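Local structure of D-glycero-D-manno-heptose 1-phosphate kinase (Bacteroides thetaiotaomicron, 3K85) at residues S198-F203 and G324-F329; L10-A15 and F302-V307; E46-G51 and P96-I101. The protein probably transfers a phosphate from ATP to D-glycero-D-manno-heptose 1-phosphate, as a member of the GHMP kinase family. All blocks are in the same frame, centred on the assembly; numbering follows the deposited sequence.

Contact 1 (S198-F203 and G324-F329); sequences SMVLYF and GFVMPF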
ATOM      1  N   SER A 198     -14.483 -10.747  11.684  1.00 32.76           N
ATOM      2  CA  SER A 198     -15.498 -11.207  10.747  1.00 31.94           C
ATOM      3  C   SER A 198     -15.076 -12.503  10.051  1.00 32.67           C
ATOM      4  O   SER A 198     -15.760 -12.965   9.140  1.00 32.44           O
ATOM      5  CB  SER A 198     -15.750 -10.146   9.669  1.00 31.84           C
ATOM      6  OG  SER A 198     -16.276  -8.951  10.207  1.00 33.72           O
HETATM    7  N   MSE A 199     -13.964 -13.098  10.464  1.00 34.89           N
HETATM    8  CA  MSE A 199     -13.519 -14.322   9.798  1.00 39.13           C
HETATM    9  C   MSE A 199     -13.186 -15.528  10.653  1.00 38.51           C
HETATM   10  O   MSE A 199     -12.651 -15.418  11.756  1.00 36.33           O
HETATM   11  CB  MSE A 199     -12.318 -14.029   8.904  1.00 43.94           C
HETATM   12  CG  MSE A 199     -12.672 -13.347   7.608  1.00 52.98           C
HETATM   13 SE   MSE A 199     -11.094 -12.788   6.645  1.00 68.11          SE
HETATM   14  CE  MSE A 199     -10.102 -14.461   6.680  1.00 61.28           C
ATOM     15  N   VAL A 200     -13.496 -16.694  10.103  1.00 40.45           N
ATOM     16  CA  VAL A 200     -13.233 -17.953  10.770  1.00 41.81           C
ATOM     17  C   VAL A 200     -12.441 -18.869   9.826  1.00 43.72           C
ATOM     18  O   VAL A 200     -12.826 -19.072   8.673  1.00 43.49           O
ATOM     19  CB  VAL A 200     -14.553 -18.649  11.172  1.00 41.77           C
ATOM     20  CG1 VAL A 200     -14.265 -19.831  12.091  1.00 41.69           C
ATOM     21  CG2 VAL A 200     -15.473 -17.657  11.854  1.00 41.95           C
ATOM     22  N   LEU A 201     -11.324 -19.390  10.322  1.00 46.04           N
ATOM     23  CA  LEU A 201     -10.470 -20.302   9.570  1.00 48.90           C
ATOM     24  C   LEU A 201     -10.747 -21.708  10.077  1.00 52.54           C
ATOM     25  O   LEU A 201     -10.457 -22.020  11.232  1.00 53.81           O
ATOM     26  CB  LEU A 201      -9.003 -19.967   9.807  1.00 47.94           C
ATOM     27  CG  LEU A 201      -8.270 -19.153   8.746  1.00 49.08           C
ATOM     28  CD1 LEU A 201      -7.149 -20.007   8.174  1.00 50.57           C
ATOM     29  CD2 LEU A 201      -9.233 -18.708   7.652  1.00 47.72           C
ATOM     30  N   TYR A 202     -11.293 -22.564   9.221  1.00 55.71           N
ATOM     31  CA  TYR A 202     -11.612 -23.925   9.639  1.00 59.59           C
ATOM     32  C   TYR A 202     -11.081 -25.038   8.734  1.00 60.95           C
ATOM     33  O   TYR A 202     -11.397 -25.099   7.544  1.00 60.11           O
ATOM     34  CB  TYR A 202     -13.131 -24.069   9.786  1.00 60.47           C
ATOM     35  CG  TYR A 202     -13.577 -25.451  10.194  1.00 62.47           C
ATOM     36  CD1 TYR A 202     -13.149 -26.016  11.395  1.00 62.78           C
ATOM     37  CD2 TYR A 202     -14.417 -26.204   9.369  1.00 64.17           C
ATOM     38  CE1 TYR A 202     -13.544 -27.303  11.768  1.00 63.66           C
ATOM     39  CE2 TYR A 202     -14.820 -27.493   9.730  1.00 64.08           C
ATOM     40  CZ  TYR A 202     -14.378 -28.036  10.930  1.00 64.44           C
ATOM     41  OH  TYR A 202     -14.758 -29.312  11.282  1.00 63.50           O
ATOM     42  N   PHE A 203     -10.273 -25.919   9.315  1.00 63.50           N
ATOM     43  CA  PHE A 203      -9.711 -27.047   8.582  1.00 67.06           C
ATOM     44  C   PHE A 203     -10.567 -28.276   8.872  1.00 68.63           C
ATOM     45  O   PHE A 203     -11.342 -28.283   9.827  1.00 69.68           O
ATOM     46  CB  PHE A 203      -8.275 -27.321   9.026  1.00 67.91           C
ATOM     47  CG  PHE A 203      -7.320 -26.197   8.748  1.00 69.32           C
ATOM     48  CD1 PHE A 203      -7.399 -25.002   9.456  1.00 70.05           C
ATOM     49  CD2 PHE A 203      -6.308 -26.351   7.807  1.00 70.15           C
ATOM     50  CE1 PHE A 203      -6.479 -23.977   9.236  1.00 69.97           C
ATOM     51  CE2 PHE A 203      -5.383 -25.332   7.579  1.00 70.18           C
ATOM     52  CZ  PHE A 203      -5.471 -24.144   8.297  1.00 70.41           C
ATOM     53  N   GLY A 324     -13.525 -31.454  12.840  1.00 73.38           N
ATOM     54  CA  GLY A 324     -12.321 -30.671  12.623  1.00 72.36           C
ATOM     55  C   GLY A 324     -12.179 -29.558  13.648  1.00 71.64           C
ATOM     56  O   GLY A 324     -12.958 -29.480  14.600  1.00 71.70           O
ATOM     57  N   PHE A 325     -11.188 -28.693  13.458  1.00 71.17           N
ATOM     58  CA  PHE A 325     -10.964 -27.584  14.384  1.00 70.27           C
ATOM     59  C   PHE A 325     -10.856 -26.230  13.694  1.00 68.95           C
ATOM     60  O   PHE A 325     -10.512 -26.140  12.513  1.00 68.98           O
ATOM     61  CB  PHE A 325      -9.695 -27.816  15.216  1.00 71.55           C
ATOM     62  CG  PHE A 325      -8.422 -27.905  14.401  1.00 72.99           C
ATOM     63  CD1 PHE A 325      -7.183 -27.792  15.029  1.00 73.65           C
ATOM     64  CD2 PHE A 325      -8.454 -28.131  13.024  1.00 73.89           C
ATOM     65  CE1 PHE A 325      -5.997 -27.902  14.301  1.00 73.74           C
ATOM     66  CE2 PHE A 325      -7.274 -28.242  12.286  1.00 73.52           C
ATOM     67  CZ  PHE A 325      -6.044 -28.128  12.928  1.00 74.33           C
ATOM     68  N   VAL A 326     -11.163 -25.176  14.443  1.00 66.48           N
ATOM     69  CA  VAL A 326     -11.067 -23.825  13.918  1.00 63.56           C
ATOM     70  C   VAL A 326      -9.688 -23.298  14.293  1.00 62.78           C
ATOM     71  O   VAL A 326      -9.272 -23.375  15.450  1.00 62.03           O
ATOM     72  CB  VAL A 326     -12.169 -22.914  14.506  1.00 63.16           C
ATOM     73  CG1 VAL A 326     -11.797 -21.445  14.332  1.00 61.45           C
ATOM     74  CG2 VAL A 326     -13.488 -23.199  13.808  1.00 60.49           C
HETATM   75  N   MSE A 327      -8.975 -22.783  13.301  1.00 61.64           N
HETATM   76  CA  MSE A 327      -7.636 -22.258  13.514  1.00 61.05           C
HETATM   77  C   MSE A 327      -7.651 -20.744  13.709  1.00 56.64           C
HETATM   78  O   MSE A 327      -7.937 -19.987  12.782  1.00 56.77           O
HETATM   79  CB  MSE A 327      -6.735 -22.632  12.329  1.00 67.28           C
HETATM   80  CG  MSE A 327      -5.294 -22.149  12.443  1.00 75.45           C
HETATM   81 SE   MSE A 327      -4.382 -22.748  14.057  1.00 88.64          SE
HETATM   82  CE  MSE A 327      -3.388 -24.247  13.334  1.00 84.20           C
ATOM     83  N   PRO A 328      -7.353 -20.284  14.933  1.00 52.38           N
ATOM     84  CA  PRO A 328      -7.333 -18.851  15.227  1.00 48.02           C
ATOM     85  C   PRO A 328      -6.140 -18.192  14.536  1.00 44.37           C
ATOM     86  O   PRO A 328      -5.041 -18.753  14.489  1.00 42.28           O
ATOM     87  CB  PRO A 328      -7.228 -18.822  16.746  1.00 48.52           C
ATOM     88  CG  PRO A 328      -6.403 -20.030  17.032  1.00 50.81           C
ATOM     89  CD  PRO A 328      -7.037 -21.068  16.140  1.00 51.30           C
ATOM     90  N   PHE A 329      -6.355 -16.993  14.009  1.00 39.17           N
ATOM     91  CA  PHE A 329      -5.290 -16.309  13.304  1.00 34.27           C
ATOM     92  C   PHE A 329      -5.440 -14.799  13.392  1.00 32.84           C
ATOM     93  O   PHE A 329      -6.459 -14.276  13.832  1.00 30.03           O
ATOM     94  CB  PHE A 329      -5.325 -16.702  11.823  1.00 30.75           C
ATOM     95  CG  PHE A 329      -6.415 -16.016  11.056  1.00 29.19           C
ATOM     96  CD1 PHE A 329      -6.155 -14.843  10.356  1.00 28.49           C
ATOM     97  CD2 PHE A 329      -7.729 -16.471  11.132  1.00 29.35           C
ATOM     98  CE1 PHE A 329      -7.188 -14.130   9.749  1.00 29.42           C
ATOM     99  CE2 PHE A 329      -8.779 -15.762  10.526  1.00 28.93           C
ATOM    100  CZ  PHE A 329      -8.508 -14.592   9.837  1.00 29.34           C
TER
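M199 touches F329 through its terminal methyl. The selenomethionine chain bends at its last torsion, and CE comes to rest 3.5 Å from F329 CZ. V200 meets V326 methyl to methyl, with CG1 3.7 Å from V326 CG1. L201 works with both backbone and side chain. Its O accepts the M327 N-H at 2.7 Å, with an N-H...O angle of 149°, and V326 CA adds a C-H...O contact to the same oxygen. L201 CG lies 3.6 Å from F329 CD2.

Strand 199-202 is an outer strand of a three-stranded antiparallel sheet, next to strand 303-306. The irregular segment 324-329 runs past its other edge and joins it by a single backbone bridge, Y202 with V326. Y202 has CG anti to the backbone N (chi1 179°), which carries the ring along the second segment to G324. G324 N gives Y202 OH a weak bond of 2.9 Å, and Y202 CD1 packs on V326 CG2. A leucine at Y202 would probably leave G324 N without this acceptor and open a gap beside G324.

F203 N donates to F325 O, though the place of that oxygen is less sure. The F203 and F325 rings meet obliquely, planes at 60°, with F203 CB 3.5 Å from F325 CE2. F203 CE1 also packs against M327 CB, at 3.4 Å.

Contact 2 (L10-A15 and F302-V307); sequences LRLGLA and FIMFVV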
ATOM      1  N   LEU A  10       2.488 -17.438   6.422  1.00 28.44           N
ATOM      2  CA  LEU A  10       1.665 -18.166   5.471  1.00 31.53           C
ATOM      3  C   LEU A  10       0.662 -17.114   5.040  1.00 32.26           C
ATOM      4  O   LEU A  10       0.717 -15.986   5.519  1.00 32.75           O
ATOM      5  CB  LEU A  10       0.961 -19.347   6.147  1.00 32.86           C
ATOM      6  CG  LEU A  10       1.864 -20.456   6.709  1.00 35.98           C
ATOM      7  CD1 LEU A  10       1.029 -21.384   7.574  1.00 36.62           C
ATOM      8  CD2 LEU A  10       2.530 -21.240   5.578  1.00 36.32           C
ATOM      9  N   ARG A  11      -0.255 -17.462   4.154  1.00 34.41           N
ATOM     10  CA  ARG A  11      -1.197 -16.467   3.685  1.00 34.69           C
ATOM     11  C   ARG A  11      -2.580 -17.003   3.405  1.00 32.92           C
ATOM     12  O   ARG A  11      -2.783 -18.200   3.301  1.00 33.29           O
ATOM     13  CB  ARG A  11      -0.636 -15.821   2.418  1.00 37.63           C
ATOM     14  CG  ARG A  11      -0.392 -16.807   1.280  1.00 40.90           C
ATOM     15  CD  ARG A  11      -1.705 -17.222   0.633  1.00 44.36           C
ATOM     16  NE  ARG A  11      -1.542 -18.239  -0.400  1.00 45.76           N
ATOM     17  CZ  ARG A  11      -2.269 -19.351  -0.454  1.00 47.79           C
ATOM     18  NH1 ARG A  11      -3.192 -19.577   0.470  1.00 46.80           N
ATOM     19  NH2 ARG A  11      -2.086 -20.227  -1.431  1.00 47.61           N
ATOM     20  N   LEU A  12      -3.526 -16.084   3.281  1.00 33.85           N
ATOM     21  CA  LEU A  12      -4.906 -16.406   2.974  1.00 33.62           C
ATOM     22  C   LEU A  12      -5.129 -15.888   1.566  1.00 36.84           C
ATOM     23  O   LEU A  12      -4.750 -14.757   1.251  1.00 35.94           O
ATOM     24  CB  LEU A  12      -5.848 -15.673   3.917  1.00 32.41           C
ATOM     25  CG  LEU A  12      -6.663 -16.489   4.908  1.00 32.46           C
ATOM     26  CD1 LEU A  12      -5.849 -17.655   5.449  1.00 30.96           C
ATOM     27  CD2 LEU A  12      -7.100 -15.560   6.031  1.00 32.97           C
ATOM     28  N   GLY A  13      -5.731 -16.722   0.721  1.00 38.36           N
ATOM     29  CA  GLY A  13      -6.014 -16.311  -0.639  1.00 38.71           C
ATOM     30  C   GLY A  13      -7.358 -15.620  -0.600  1.00 38.44           C
ATOM     31  O   GLY A  13      -8.401 -16.274  -0.602  1.00 40.98           O
ATOM     32  N   LEU A  14      -7.347 -14.297  -0.556  1.00 35.25           N
ATOM     33  CA  LEU A  14      -8.598 -13.567  -0.489  1.00 33.47           C
ATOM     34  C   LEU A  14      -9.372 -13.596  -1.794  1.00 32.82           C
ATOM     35  O   LEU A  14     -10.589 -13.762  -1.777  1.00 34.31           O
ATOM     36  CB  LEU A  14      -8.345 -12.127  -0.034  1.00 29.80           C
ATOM     37  CG  LEU A  14      -7.726 -12.075   1.371  1.00 30.09           C
ATOM     38  CD1 LEU A  14      -7.446 -10.654   1.783  1.00 28.13           C
ATOM     39  CD2 LEU A  14      -8.673 -12.737   2.358  1.00 30.10           C
ATOM     40  N   ALA A  15      -8.683 -13.453  -2.924  1.00 31.99           N
ATOM     41  CA  ALA A  15      -9.364 -13.454  -4.220  1.00 30.84           C
ATOM     42  C   ALA A  15      -8.429 -13.557  -5.421  1.00 31.89           C
ATOM     43  O   ALA A  15      -7.242 -13.226  -5.336  1.00 32.23           O
ATOM     44  CB  ALA A  15     -10.218 -12.206  -4.357  1.00 27.17           C
ATOM     45  N   PHE A 302     -10.006 -27.132   4.398  1.00 77.04           N
ATOM     46  CA  PHE A 302      -9.721 -25.732   4.686  1.00 75.59           C
ATOM     47  C   PHE A 302     -10.814 -24.815   4.149  1.00 74.04           C
ATOM     48  O   PHE A 302     -10.886 -24.568   2.944  1.00 73.55           O
ATOM     49  CB  PHE A 302      -8.389 -25.333   4.058  1.00 76.88           C
ATOM     50  CG  PHE A 302      -7.973 -23.932   4.375  1.00 77.85           C
ATOM     51  CD1 PHE A 302      -7.256 -23.653   5.527  1.00 78.59           C
ATOM     52  CD2 PHE A 302      -8.306 -22.887   3.524  1.00 78.36           C
ATOM     53  CE1 PHE A 302      -6.873 -22.351   5.827  1.00 79.12           C
ATOM     54  CE2 PHE A 302      -7.931 -21.583   3.813  1.00 78.25           C
ATOM     55  CZ  PHE A 302      -7.212 -21.313   4.967  1.00 78.68           C
ATOM     56  N   ILE A 303     -11.661 -24.308   5.041  1.00 72.40           N
ATOM     57  CA  ILE A 303     -12.729 -23.408   4.628  1.00 70.04           C
ATOM     58  C   ILE A 303     -12.574 -22.050   5.302  1.00 69.32           C
ATOM     59  O   ILE A 303     -12.311 -21.963   6.504  1.00 68.56           O
ATOM     60  CB  ILE A 303     -14.137 -23.944   4.987  1.00 69.62           C
ATOM     61  CG1 ILE A 303     -14.273 -25.416   4.606  1.00 69.14           C
ATOM     62  CG2 ILE A 303     -15.192 -23.139   4.252  1.00 68.62           C
ATOM     63  CD1 ILE A 303     -13.670 -26.355   5.617  1.00 70.26           C
HETATM   64  N   MSE A 304     -12.734 -20.990   4.517  1.00 67.77           N
HETATM   65  CA  MSE A 304     -12.636 -19.636   5.032  1.00 65.21           C
HETATM   66  C   MSE A 304     -14.056 -19.099   5.107  1.00 60.98           C
HETATM   67  O   MSE A 304     -14.741 -18.995   4.092  1.00 59.82           O
HETATM   68  CB  MSE A 304     -11.789 -18.777   4.095  1.00 69.51           C
HETATM   69  CG  MSE A 304     -11.555 -17.358   4.579  1.00 75.45           C
HETATM   70 SE   MSE A 304     -10.411 -16.372   3.360  1.00 85.53          SE
HETATM   71  CE  MSE A 304     -11.776 -15.676   2.176  1.00 81.08           C
ATOM     72  N   PHE A 305     -14.502 -18.777   6.314  1.00 56.66           N
ATOM     73  CA  PHE A 305     -15.849 -18.259   6.513  1.00 53.31           C
ATOM     74  C   PHE A 305     -15.859 -16.785   6.907  1.00 51.04           C
ATOM     75  O   PHE A 305     -15.040 -16.339   7.706  1.00 50.33           O
ATOM     76  CB  PHE A 305     -16.564 -19.061   7.601  1.00 52.55           C
ATOM     77  CG  PHE A 305     -17.013 -20.423   7.166  1.00 51.43           C
ATOM     78  CD1 PHE A 305     -18.025 -20.564   6.222  1.00 52.02           C
ATOM     79  CD2 PHE A 305     -16.452 -21.567   7.725  1.00 51.34           C
ATOM     80  CE1 PHE A 305     -18.479 -21.832   5.843  1.00 52.07           C
ATOM     81  CE2 PHE A 305     -16.897 -22.839   7.354  1.00 51.70           C
ATOM     82  CZ  PHE A 305     -17.912 -22.971   6.411  1.00 50.44           C
ATOM     83  N   VAL A 306     -16.797 -16.036   6.341  1.00 49.15           N
ATOM     84  CA  VAL A 306     -16.947 -14.621   6.647  1.00 48.71           C
ATOM     85  C   VAL A 306     -18.268 -14.449   7.399  1.00 48.29           C
ATOM     86  O   VAL A 306     -19.336 -14.680   6.841  1.00 48.77           O
ATOM     87  CB  VAL A 306     -16.966 -13.765   5.357  1.00 48.78           C
ATOM     88  CG1 VAL A 306     -17.402 -12.337   5.670  1.00 46.47           C
ATOM     89  CG2 VAL A 306     -15.580 -13.765   4.720  1.00 48.12           C
ATOM     90  N   VAL A 307     -18.190 -14.039   8.661  1.00 46.63           N
ATOM     91  CA  VAL A 307     -19.387 -13.869   9.477  1.00 45.91           C
ATOM     92  C   VAL A 307     -19.465 -12.529  10.219  1.00 46.45           C
ATOM     93  O   VAL A 307     -18.451 -11.860  10.443  1.00 45.04           O
ATOM     94  CB  VAL A 307     -19.492 -15.022  10.508  1.00 44.75           C
ATOM     95  CG1 VAL A 307     -18.301 -14.983  11.451  1.00 45.13           C
ATOM     96  CG2 VAL A 307     -20.797 -14.932  11.274  1.00 43.34           C
TER
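M304 reaches toward L12 and L14 from the neighbouring sheet. Its CB is directed to segment 10-15 of strand 4-15 but lies too far back to touch it. CG continues anti to the backbone N (chi1 -177°), and the next torsion is also extended, so the chain spans much of the gap between the strands. The selenium makes the main contacts. SE lies 4.1 Å from L12 CG and 4.2 Å from L14 CD2. The M304 chain meets L14 at about a right angle and L12 at a slant. At SE the chain bends (chi3 89°), and the terminal CE turns to L14 CD2, 4.3 Å away, and passes G13 O only loosely.

L12 CD1 also meets F302 CZ at 3.9 Å, in the plane of the ring and at its edge. The F302 ring also packs edge-to-face with F203.

No hydrogen bond links the two segments. Their strand axes stay 9.6 Å apart at closest approach and cross at -61°, so they are not neighbours in one sheet. F254 and L258 of helix 251-264 also pack on M304, while L246 of helix 230-246 touches L14. Strand 4-15 has a classic beta bulge here, L14 and A15 lying opposite the single residue L33. This is apolar packing between two sheets, and it joins the long N-terminal strand to the C-terminal domain of a GHMP kinase fold.

Contact 3 (E46-G51 and P96-I101); sequences EETNSG and PKSFKI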
ATOM      1  N   GLU A  46      23.216 -22.270  11.829  1.00 42.76           N
ATOM      2  CA  GLU A  46      24.408 -21.948  12.588  1.00 47.69           C
ATOM      3  C   GLU A  46      25.601 -22.607  11.919  1.00 48.70           C
ATOM      4  O   GLU A  46      25.611 -23.820  11.698  1.00 48.45           O
ATOM      5  CB  GLU A  46      24.256 -22.414  14.044  1.00 50.04           C
ATOM      6  CG  GLU A  46      23.630 -23.787  14.215  1.00 55.27           C
ATOM      7  CD  GLU A  46      23.299 -24.105  15.673  1.00 59.52           C
ATOM      8  OE1 GLU A  46      24.231 -24.089  16.516  1.00 61.29           O
ATOM      9  OE2 GLU A  46      22.110 -24.373  15.971  1.00 59.39           O
ATOM     10  N   GLU A  47      26.596 -21.799  11.575  1.00 51.46           N
ATOM     11  CA  GLU A  47      27.782 -22.327  10.922  1.00 56.55           C
ATOM     12  C   GLU A  47      28.616 -23.167  11.880  1.00 58.09           C
ATOM     13  O   GLU A  47      28.636 -22.927  13.088  1.00 57.61           O
ATOM     14  CB  GLU A  47      28.651 -21.203  10.356  1.00 58.45           C
ATOM     15  CG  GLU A  47      29.844 -21.745   9.581  1.00 64.09           C
ATOM     16  CD  GLU A  47      30.953 -20.732   9.395  1.00 66.88           C
ATOM     17  OE1 GLU A  47      30.774 -19.789   8.592  1.00 66.94           O
ATOM     18  OE2 GLU A  47      32.007 -20.884  10.059  1.00 68.85           O
ATOM     19  N   THR A  48      29.305 -24.156  11.323  1.00 59.99           N
ATOM     20  CA  THR A  48      30.150 -25.037  12.109  1.00 62.07           C
ATOM     21  C   THR A  48      31.390 -25.413  11.313  1.00 63.51           C
ATOM     22  O   THR A  48      31.396 -25.333  10.082  1.00 64.56           O
ATOM     23  CB  THR A  48      29.408 -26.331  12.497  1.00 61.66           C
ATOM     24  OG1 THR A  48      30.302 -27.186  13.216  1.00 64.58           O
ATOM     25  CG2 THR A  48      28.914 -27.065  11.261  1.00 60.73           C
ATOM     26  N   ASN A  49      32.443 -25.814  12.018  1.00 63.93           N
ATOM     27  CA  ASN A  49      33.688 -26.215  11.374  1.00 64.46           C
ATOM     28  C   ASN A  49      33.893 -27.722  11.478  1.00 63.43           C
ATOM     29  O   ASN A  49      35.026 -28.198  11.434  1.00 63.74           O
ATOM     30  CB  ASN A  49      34.877 -25.496  12.013  1.00 66.36           C
ATOM     31  CG  ASN A  49      34.889 -24.009  11.711  1.00 69.43           C
ATOM     32  OD1 ASN A  49      34.905 -23.600  10.544  1.00 70.84           O
ATOM     33  ND2 ASN A  49      34.888 -23.188  12.762  1.00 69.62           N
ATOM     34  N   SER A  50      32.798 -28.467  11.607  1.00 61.67           N
ATOM     35  CA  SER A  50      32.864 -29.918  11.730  1.00 60.84           C
ATOM     36  C   SER A  50      33.015 -30.615  10.381  1.00 60.27           C
ATOM     37  O   SER A  50      33.382 -31.789  10.318  1.00 61.05           O
ATOM     38  CB  SER A  50      31.608 -30.448  12.427  1.00 61.03           C
ATOM     39  OG  SER A  50      30.511 -30.509  11.532  1.00 60.65           O
ATOM     40  N   GLY A  51      32.729 -29.893   9.304  1.00 58.83           N
ATOM     41  CA  GLY A  51      32.833 -30.479   7.982  1.00 56.28           C
ATOM     42  C   GLY A  51      31.598 -31.296   7.664  1.00 56.04           C
ATOM     43  O   GLY A  51      31.590 -32.103   6.736  1.00 55.10           O
ATOM     44  N   PRO A  96      32.030 -25.637  -0.566  1.00 52.22           N
ATOM     45  CA  PRO A  96      31.168 -26.448   0.302  1.00 51.02           C
ATOM     46  C   PRO A  96      30.965 -25.798   1.676  1.00 49.28           C
ATOM     47  O   PRO A  96      31.880 -25.166   2.216  1.00 48.09           O
ATOM     48  CB  PRO A  96      31.924 -27.772   0.389  1.00 50.45           C
ATOM     49  CG  PRO A  96      32.538 -27.871  -0.966  1.00 50.74           C
ATOM     50  CD  PRO A  96      33.073 -26.470  -1.190  1.00 50.18           C
ATOM     51  N   LYS A  97      29.771 -25.953   2.237  1.00 47.34           N
ATOM     52  CA  LYS A  97      29.473 -25.371   3.540  1.00 46.36           C
ATOM     53  C   LYS A  97      29.228 -26.413   4.633  1.00 44.67           C
ATOM     54  O   LYS A  97      28.718 -27.504   4.363  1.00 45.22           O
ATOM     55  CB  LYS A  97      28.253 -24.449   3.436  1.00 46.69           C
ATOM     56  CG  LYS A  97      28.566 -22.981   3.674  1.00 46.91           C
ATOM     57  CD  LYS A  97      29.190 -22.317   2.460  1.00 47.27           C
ATOM     58  CE  LYS A  97      29.646 -20.897   2.794  1.00 48.99           C
ATOM     59  NZ  LYS A  97      29.910 -20.071   1.579  1.00 48.13           N
ATOM     60  N   SER A  98      29.588 -26.059   5.866  1.00 41.98           N
ATOM     61  CA  SER A  98      29.404 -26.928   7.026  1.00 39.99           C
ATOM     62  C   SER A  98      28.504 -26.185   8.032  1.00 38.69           C
ATOM     63  O   SER A  98      28.879 -25.140   8.564  1.00 37.84           O
ATOM     64  CB  SER A  98      30.774 -27.249   7.645  1.00 41.15           C
ATOM     65  OG  SER A  98      30.672 -28.173   8.713  1.00 41.72           O
ATOM     66  N   PHE A  99      27.322 -26.723   8.308  1.00 37.40           N
ATOM     67  CA  PHE A  99      26.408 -26.032   9.211  1.00 37.03           C
ATOM     68  C   PHE A  99      25.302 -26.918   9.755  1.00 38.07           C
ATOM     69  O   PHE A  99      25.079 -28.032   9.283  1.00 37.36           O
ATOM     70  CB  PHE A  99      25.756 -24.873   8.464  1.00 35.17           C
ATOM     71  CG  PHE A  99      24.940 -25.316   7.280  1.00 35.18           C
ATOM     72  CD1 PHE A  99      23.594 -25.619   7.422  1.00 34.03           C
ATOM     73  CD2 PHE A  99      25.541 -25.496   6.031  1.00 35.85           C
ATOM     74  CE1 PHE A  99      22.852 -26.100   6.339  1.00 36.80           C
ATOM     75  CE2 PHE A  99      24.814 -25.977   4.940  1.00 35.18           C
ATOM     76  CZ  PHE A  99      23.465 -26.280   5.093  1.00 36.81           C
ATOM     77  N   LYS A 100      24.593 -26.388  10.745  1.00 39.21           N
ATOM     78  CA  LYS A 100      23.479 -27.089  11.355  1.00 39.51           C
ATOM     79  C   LYS A 100      22.272 -26.244  10.968  1.00 38.30           C
ATOM     80  O   LYS A 100      22.326 -25.016  11.051  1.00 36.78           O
ATOM     81  CB  LYS A 100      23.658 -27.125  12.878  1.00 42.40           C
ATOM     82  CG  LYS A 100      22.709 -28.072  13.607  1.00 47.55           C
ATOM     83  CD  LYS A 100      22.812 -27.949  15.143  1.00 51.33           C
ATOM     84  CE  LYS A 100      24.157 -28.424  15.719  1.00 53.95           C
ATOM     85  NZ  LYS A 100      25.310 -27.519  15.425  1.00 54.44           N
ATOM     86  N   ILE A 101      21.198 -26.885  10.517  1.00 37.29           N
ATOM     87  CA  ILE A 101      20.007 -26.148  10.119  1.00 37.31           C
ATOM     88  C   ILE A 101      18.728 -26.804  10.632  1.00 37.80           C
ATOM     89  O   ILE A 101      18.481 -27.985  10.391  1.00 37.30           O
ATOM     90  CB  ILE A 101      19.943 -25.981   8.572  1.00 37.33           C
ATOM     91  CG1 ILE A 101      18.696 -25.183   8.186  1.00 34.90           C
ATOM     92  CG2 ILE A 101      19.966 -27.336   7.887  1.00 35.59           C
ATOM     93  CD1 ILE A 101      18.539 -24.964   6.698  1.00 37.53           C
TER
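With E46 CG between its backbone N and carbonyl carbon (chi1 42°) and K100 CG anti to its N (chi1 -168°), the two side chains run side by side, E46 CG 3.6 Å from K100 CB. Further out the lysine bends, and its NZ comes to 3.8 Å from E46 OE1, a long salt bridge. Below them the backbones form an antiparallel hydrogen-bonded pair. E46 N gives K100 O a bond of 3.0 Å, and K100 N gives E46 O one of 2.9 Å; both are nearly straight.

E47 and F99 make the next, non-hydrogen-bonded pair. T48 N then donates to S98 O at 3.0 Å, from above the carbonyl plane. T48 CG2 lies against S98 OG, at 3.3 Å. That hydroxyl also takes a weak bond of 2.7 Å from G51 N and is hydrogen-bonded to R52 O. T48 OG1 accepts from S50 N at 3.2 Å, turning the chain after the strand. This is the end of an antiparallel strand pair, 39-47 with 99-105, at the surface end of the large mixed sheet, where an ST turn follows strand 39-47.

How the contacts relate
From the N terminus, strand 4-15 supplies the first half of contact 2, whose loop stays open until 302-307. Inside it, contact 3 opens at 46-51 and closes at 96-101, so it is nested. Contact 1 opens at 198-203, still within that loop, but closes at 324-329, beyond it; contacts 1 and 2 therefore cross. They also touch, their centres 9 Å apart. Contact 1 brings the loop after helix 309-320 to the outer edge of strand 199-202. Contact 3 lies about 39 Å from contact 2, centre to centre, across the chain's centre. The large mixed sheet joins them, since strands 4-15 and 39-47 are neighbours there.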